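Local coordinates for putative arsenate reductase (PDB 3FZ4), which probably acts as a thiol-dependent oxidoreductase of the ArsC family, possibly reducing arsenate, on a thioredoxin-like fold with a redox-active disulfide, at residues L44-N47 with W48-S52; I109-R112 with T113-D117. The protein carries 1 engineered substitution. One frame throughout, in Å; residues are numbered along the deposited sequence. Where two conformers were deposited one is given.

Interaction 1 (L44-N47 with W48-S52); sequences LIRN and WLENS. With EDO (1,2-ethanediol), chain C.
Arg46 and Glu50, one helical turn apart, form a salt bridge that converges on a single oxygen. Glu50 OE2 receives Arg46 NE at 2.8 Å, through the lone pair that faces away from its sister oxygen, and Arg46 NH2 at 3.1 Å, which comes from above the carboxylate plane. Both donors keep this oxygen in the guanidinium plane, although the two flat groups are turned 47° against each other. Bends at chi2 in both chains, 71° in Arg46 and -77° in Glu50, bring the charged ends together. Alongside run the i to i+4 bonds of helix 42-51, a helix of the thioredoxin-like ArsC fold: Trp48 N, Leu49 N, Glu50 N and Asn51 N are satisfied by the carbonyls of Leu44, Ile45, Arg46 and Asn47. Asn47 O also takes a weak bond from Asn51 ND2. Towards the sheet lies Trp48, with Leu44 O 3.4 Å above one face of its indole, near the rim, and Leu44 CG 3.6 Å from Trp48 CZ2. The indole NE1 of buried Trp48 is satisfied by Gly104 O, while the side chains of Val101 and Ile106 pack against that of Trp48. One turn on, Trp48 O accepts Ser52 N at 3.0 Å and Ser52 OG at 2.8 Å from opposite faces of its carbonyl plane, and Asn51 O takes a hydrogen bond from O1 of a 1,2-ethanediol.

Interaction 2 (I109-R112 with T113-D117); sequences IGYR and TAYED. With NA (sodium ion), chain B.
Tyr111 presents the edge of its ring to the face of Tyr115 in a T-shaped stack, with centroids 5.2 Å apart and planes at 74°. Tyr111 CE1 stands 4.0 Å above the middle of the Tyr115 ring, and Tyr111 CD1 meets Tyr115 CE1 at 4.0 Å. A sodium ion lies at the edge of the Tyr115 ring, in its plane, bound by Tyr115 OH at 2.7 Å and by Gly110 O at 2.8 Å; Gln108 O is the third protein ligand. The backbone between these ligands doubles back after strand 105-109, an outer strand of the thioredoxin-like sheet, and enters a 3-10 segment that starts at Tyr115, where Asp117 N bonds to Ala114 O. With its CG anti to the backbone nitrogen (chi1 -165°), Tyr111 reaches back across this bend, Tyr111 CE1 also passing 3.8 Å from Thr113 O. That carbonyl is in turn satisfied by Gln108 NE2. Further out, Glu22 of helix 14-26 holds both sides of the bend: its OE1 accepts hydrogen bonds from Tyr111 OH and Tyr115 N, and its OE2 accepts Glu116 N. Ala19 of the same helix touches both tyrosine side chains.

Interactions 1 and 2 are local contacts in two parts of the fold that border the same sheet. Their centres are 19 Å apart and their nearest atoms about 6 Å, without touching. Strand 105-109 relates them: Trp48 of interaction 1 packs on Ile106, while interaction 2 begins at the strand's end and turns back to helix 14-26. Trp48 also touches Leu99 and Tyr115 touches Leu100, neighbours on strand 99-102. The sodium ion belongs to interaction 2 and lies about 10 Å from the Trp48 side chain. Tyr115 is near, without touching, the Cys13-Cys16 disulfide at the start of helix 14-26, the probable redox centre.

Interaction 1 (L44-N47 with W48-S52)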
loop_
_atom_site.group_PDB
_atom_site.type_symbol
_atom_site.label_atom_id
_atom_site.label_comp_id
_atom_site.label_asym_id
_atom_site.label_seq_id
_atom_site.Cartn_x
_atom_site.Cartn_y
_atom_site.Cartn_z
ATOM N N LEU A 44 -3.274 2.577 -11.378
ATOM C CA LEU A 44 -3.243 3.391 -10.155
ATOM C C LEU A 44 -1.900 3.225 -9.447
ATOM O O LEU A 44 -1.262 4.210 -9.083
ATOM C CB LEU A 44 -4.401 2.962 -9.268
ATOM C CG LEU A 44 -4.553 3.678 -7.927
ATOM C CD1 LEU A 44 -4.540 5.144 -8.138
ATOM C CD2 LEU A 44 -5.778 3.200 -7.157
ATOM N N ILE A 45 -1.454 1.983 -9.299
ATOM C CA ILE A 45 -0.152 1.733 -8.681
ATOM C C ILE A 45 0.924 2.430 -9.508
ATOM O O ILE A 45 1.829 3.047 -8.956
ATOM C CB ILE A 45 0.143 0.227 -8.598
ATOM C CG1 ILE A 45 -0.882 -0.462 -7.680
ATOM C CG2 ILE A 45 1.572 0.007 -8.109
ATOM C CD1 ILE A 45 -0.812 -1.965 -7.733
ATOM N N ARG A 46 0.832 2.335 -10.834
ATOM C CA ARG A 46 1.831 2.978 -11.665
ATOM C C ARG A 46 1.910 4.480 -11.403
ATOM O O ARG A 46 2.998 5.041 -11.343
ATOM C CB ARG A 46 1.519 2.693 -13.140
ATOM C CG ARG A 46 2.435 3.423 -14.105
ATOM C CD ARG A 46 3.835 2.865 -14.093
ATOM N NE ARG A 46 4.671 3.542 -15.096
ATOM C CZ ARG A 46 4.591 3.371 -16.417
ATOM N NH1 ARG A 46 3.754 2.482 -16.960
ATOM N NH2 ARG A 46 5.400 4.076 -17.195
ATOM N N ASN A 47 0.757 5.120 -11.235
ATOM C CA ASN A 47 0.753 6.542 -10.938
ATOM C C ASN A 47 1.474 6.837 -9.621
ATOM O O ASN A 47 2.239 7.778 -9.545
ATOM C CB ASN A 47 -0.660 7.094 -10.907
ATOM C CG ASN A 47 -0.691 8.596 -11.038
ATOM O OD1 ASN A 47 -0.308 9.148 -12.072
ATOM N ND2 ASN A 47 -1.152 9.267 -9.993
ATOM N N TRP A 48 1.268 6.002 -8.597
ATOM C CA TRP A 48 1.976 6.185 -7.354
ATOM C C TRP A 48 3.469 6.009 -7.573
ATOM O O TRP A 48 4.273 6.781 -7.026
ATOM C CB TRP A 48 1.511 5.157 -6.330
ATOM C CG TRP A 48 0.051 5.183 -5.990
ATOM C CD1 TRP A 48 -0.839 6.201 -6.200
ATOM C CD2 TRP A 48 -0.681 4.124 -5.388
ATOM N NE1 TRP A 48 -2.084 5.839 -5.744
ATOM C CE2 TRP A 48 -2.009 4.572 -5.214
ATOM C CE3 TRP A 48 -0.329 2.843 -4.918
ATOM C CZ2 TRP A 48 -2.999 3.758 -4.637
ATOM C CZ3 TRP A 48 -1.320 2.043 -4.350
ATOM C CH2 TRP A 48 -2.632 2.508 -4.215
ATOM N N LEU A 49 3.866 4.979 -8.308
ATOM C CA LEU A 49 5.293 4.723 -8.481
ATOM C C LEU A 49 5.978 5.864 -9.189
ATOM O O LEU A 49 7.144 6.168 -8.880
ATOM C CB LEU A 49 5.535 3.443 -9.271
ATOM C CG LEU A 49 4.957 2.136 -8.714
ATOM C CD1 LEU A 49 5.397 0.980 -9.587
ATOM C CD2 LEU A 49 5.392 1.894 -7.276
ATOM N N GLU A 50 5.271 6.444 -10.159
ATOM C CA GLU A 50 5.834 7.521 -10.960
ATOM C C GLU A 50 5.889 8.861 -10.240
ATOM O O GLU A 50 6.868 9.608 -10.403
ATOM C CB GLU A 50 5.059 7.666 -12.270
ATOM C CG GLU A 50 5.175 6.470 -13.229
ATOM C CD GLU A 50 6.496 6.397 -14.018
ATOM O OE1 GLU A 50 7.340 7.321 -13.936
ATOM O OE2 GLU A 50 6.698 5.400 -14.748
ATOM N N ASN A 51 4.880 9.149 -9.429
ATOM C CA ASN A 51 4.656 10.521 -8.950
ATOM C C ASN A 51 4.799 10.759 -7.479
ATOM O O ASN A 51 4.862 11.902 -7.047
ATOM C CB ASN A 51 3.296 11.014 -9.423
ATOM C CG ASN A 51 3.216 11.082 -10.936
ATOM O OD1 ASN A 51 4.004 11.775 -11.576
ATOM N ND2 ASN A 51 2.318 10.299 -11.517
ATOM N N SER A 52 4.859 9.699 -6.691
ATOM C CA SER A 52 4.973 9.869 -5.242
ATOM C C SER A 52 6.328 10.370 -4.751
ATOM O O SER A 52 6.438 10.887 -3.636
ATOM C CB SER A 52 4.652 8.560 -4.534
ATOM O OG SER A 52 5.647 7.595 -4.767
HETATM C C1 EDO C . 4.274 14.276 -8.655
HETATM O O1 EDO C . 5.588 14.199 -8.192
HETATM C C2 EDO C . 4.172 14.414 -10.164
HETATM O O2 EDO C . 2.879 14.960 -10.376
#

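Interaction 2 (I109-R112 with T113-D117)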
loop_
_atom_site.group_PDB
_atom_site.type_symbol
_atom_site.label_atom_id
_atom_site.label_comp_id
_atom_site.label_asym_id
_atom_site.label_seq_id
_atom_site.Cartn_x
_atom_site.Cartn_y
_atom_site.Cartn_z
ATOM N N ILE A 109 2.396 5.033 3.178
ATOM C CA ILE A 109 2.645 3.589 3.071
ATOM C C ILE A 109 3.098 3.080 4.436
ATOM O O ILE A 109 3.981 3.676 5.055
ATOM C CB ILE A 109 3.780 3.272 2.032
ATOM C CG1 ILE A 109 3.496 3.849 0.643
ATOM C CG2 ILE A 109 4.014 1.778 1.949
ATOM C CD1 ILE A 109 4.717 3.731 -0.308
ATOM N N GLY A 110 2.540 1.961 4.899
ATOM C CA GLY A 110 2.895 1.408 6.201
ATOM C C GLY A 110 2.398 2.281 7.351
ATOM O O GLY A 110 1.555 3.193 7.179
ATOM N N TYR A 111 2.917 2.031 8.538
ATOM C CA TYR A 111 2.402 2.707 9.723
ATOM C C TYR A 111 3.560 3.024 10.683
ATOM O O TYR A 111 3.585 2.605 11.832
ATOM C CB TYR A 111 1.280 1.876 10.376
ATOM C CG TYR A 111 0.470 2.664 11.367
ATOM C CD1 TYR A 111 -0.243 3.781 10.988
ATOM C CD2 TYR A 111 0.422 2.277 12.698
ATOM C CE1 TYR A 111 -0.998 4.515 11.930
ATOM C CE2 TYR A 111 -0.330 2.979 13.610
ATOM C CZ TYR A 111 -1.019 4.109 13.227
ATOM O OH TYR A 111 -1.761 4.784 14.165
ATOM N N ARG A 112 4.542 3.751 10.170
ATOM C CA ARG A 112 5.699 4.163 10.980
ATOM C C ARG A 112 5.426 5.391 11.798
ATOM O O ARG A 112 6.120 5.628 12.789
ATOM C CB ARG A 112 6.904 4.464 10.094
ATOM C CG ARG A 112 7.337 3.295 9.314
ATOM C CD ARG A 112 8.658 3.548 8.610
ATOM N NE ARG A 112 9.881 3.305 9.438
ATOM C CZ ARG A 112 10.622 4.275 9.990
ATOM N NH1 ARG A 112 10.322 5.559 9.800
ATOM N NH2 ARG A 112 11.705 3.974 10.688
ATOM N N THR A 113 4.431 6.179 11.386
ATOM C CA THR A 113 4.067 7.435 12.028
ATOM C C THR A 113 2.539 7.483 12.087
ATOM O O THR A 113 1.859 6.892 11.250
ATOM C CB THR A 113 4.596 8.669 11.256
ATOM O OG1 THR A 113 4.157 8.567 9.899
ATOM C CG2 THR A 113 6.119 8.728 11.279
ATOM N N ALA A 114 1.992 8.197 13.059
ATOM C CA ALA A 114 0.529 8.302 13.254
ATOM C C ALA A 114 -0.125 9.052 12.095
ATOM O O ALA A 114 0.409 10.062 11.607
ATOM C CB ALA A 114 0.271 9.040 14.555
ATOM N N TYR A 115 -1.306 8.591 11.679
ATOM C CA TYR A 115 -2.034 9.244 10.604
ATOM C C TYR A 115 -2.404 10.683 10.953
ATOM O O TYR A 115 -2.556 11.520 10.056
ATOM C CB TYR A 115 -3.303 8.468 10.285
ATOM C CG TYR A 115 -3.111 7.185 9.520
ATOM C CD1 TYR A 115 -1.984 6.968 8.709
ATOM C CD2 TYR A 115 -4.091 6.199 9.590
ATOM C CE1 TYR A 115 -1.863 5.799 7.982
ATOM C CE2 TYR A 115 -3.988 5.065 8.818
ATOM C CZ TYR A 115 -2.877 4.865 8.021
ATOM O OH TYR A 115 -2.826 3.705 7.282
ATOM N N GLU A 116 -2.618 10.965 12.222
ATOM C CA GLU A 116 -3.053 12.304 12.578
ATOM C C GLU A 116 -2.080 13.368 12.094
ATOM O O GLU A 116 -2.529 14.488 11.768
ATOM C CB GLU A 116 -3.242 12.427 14.096
ATOM C CG GLU A 116 -3.841 13.764 14.494
ATOM C CD GLU A 116 -4.213 13.891 15.956
ATOM O OE1 GLU A 116 -4.313 12.856 16.656
ATOM O OE2 GLU A 116 -4.375 15.062 16.373
ATOM N N ASP A 117 -0.793 12.999 12.031
ATOM C CA ASP A 117 0.281 13.898 11.538
ATOM C C ASP A 117 -0.004 14.392 10.097
ATOM O O ASP A 117 0.449 15.481 9.722
ATOM C CB ASP A 117 1.682 13.248 11.582
ATOM C CG ASP A 117 2.130 12.799 12.985
ATOM O OD1 ASP A 117 1.465 13.062 14.006
ATOM O OD2 ASP A 117 3.201 12.144 13.034
HETATM NA NA NA B . -0.700 3.622 5.634
#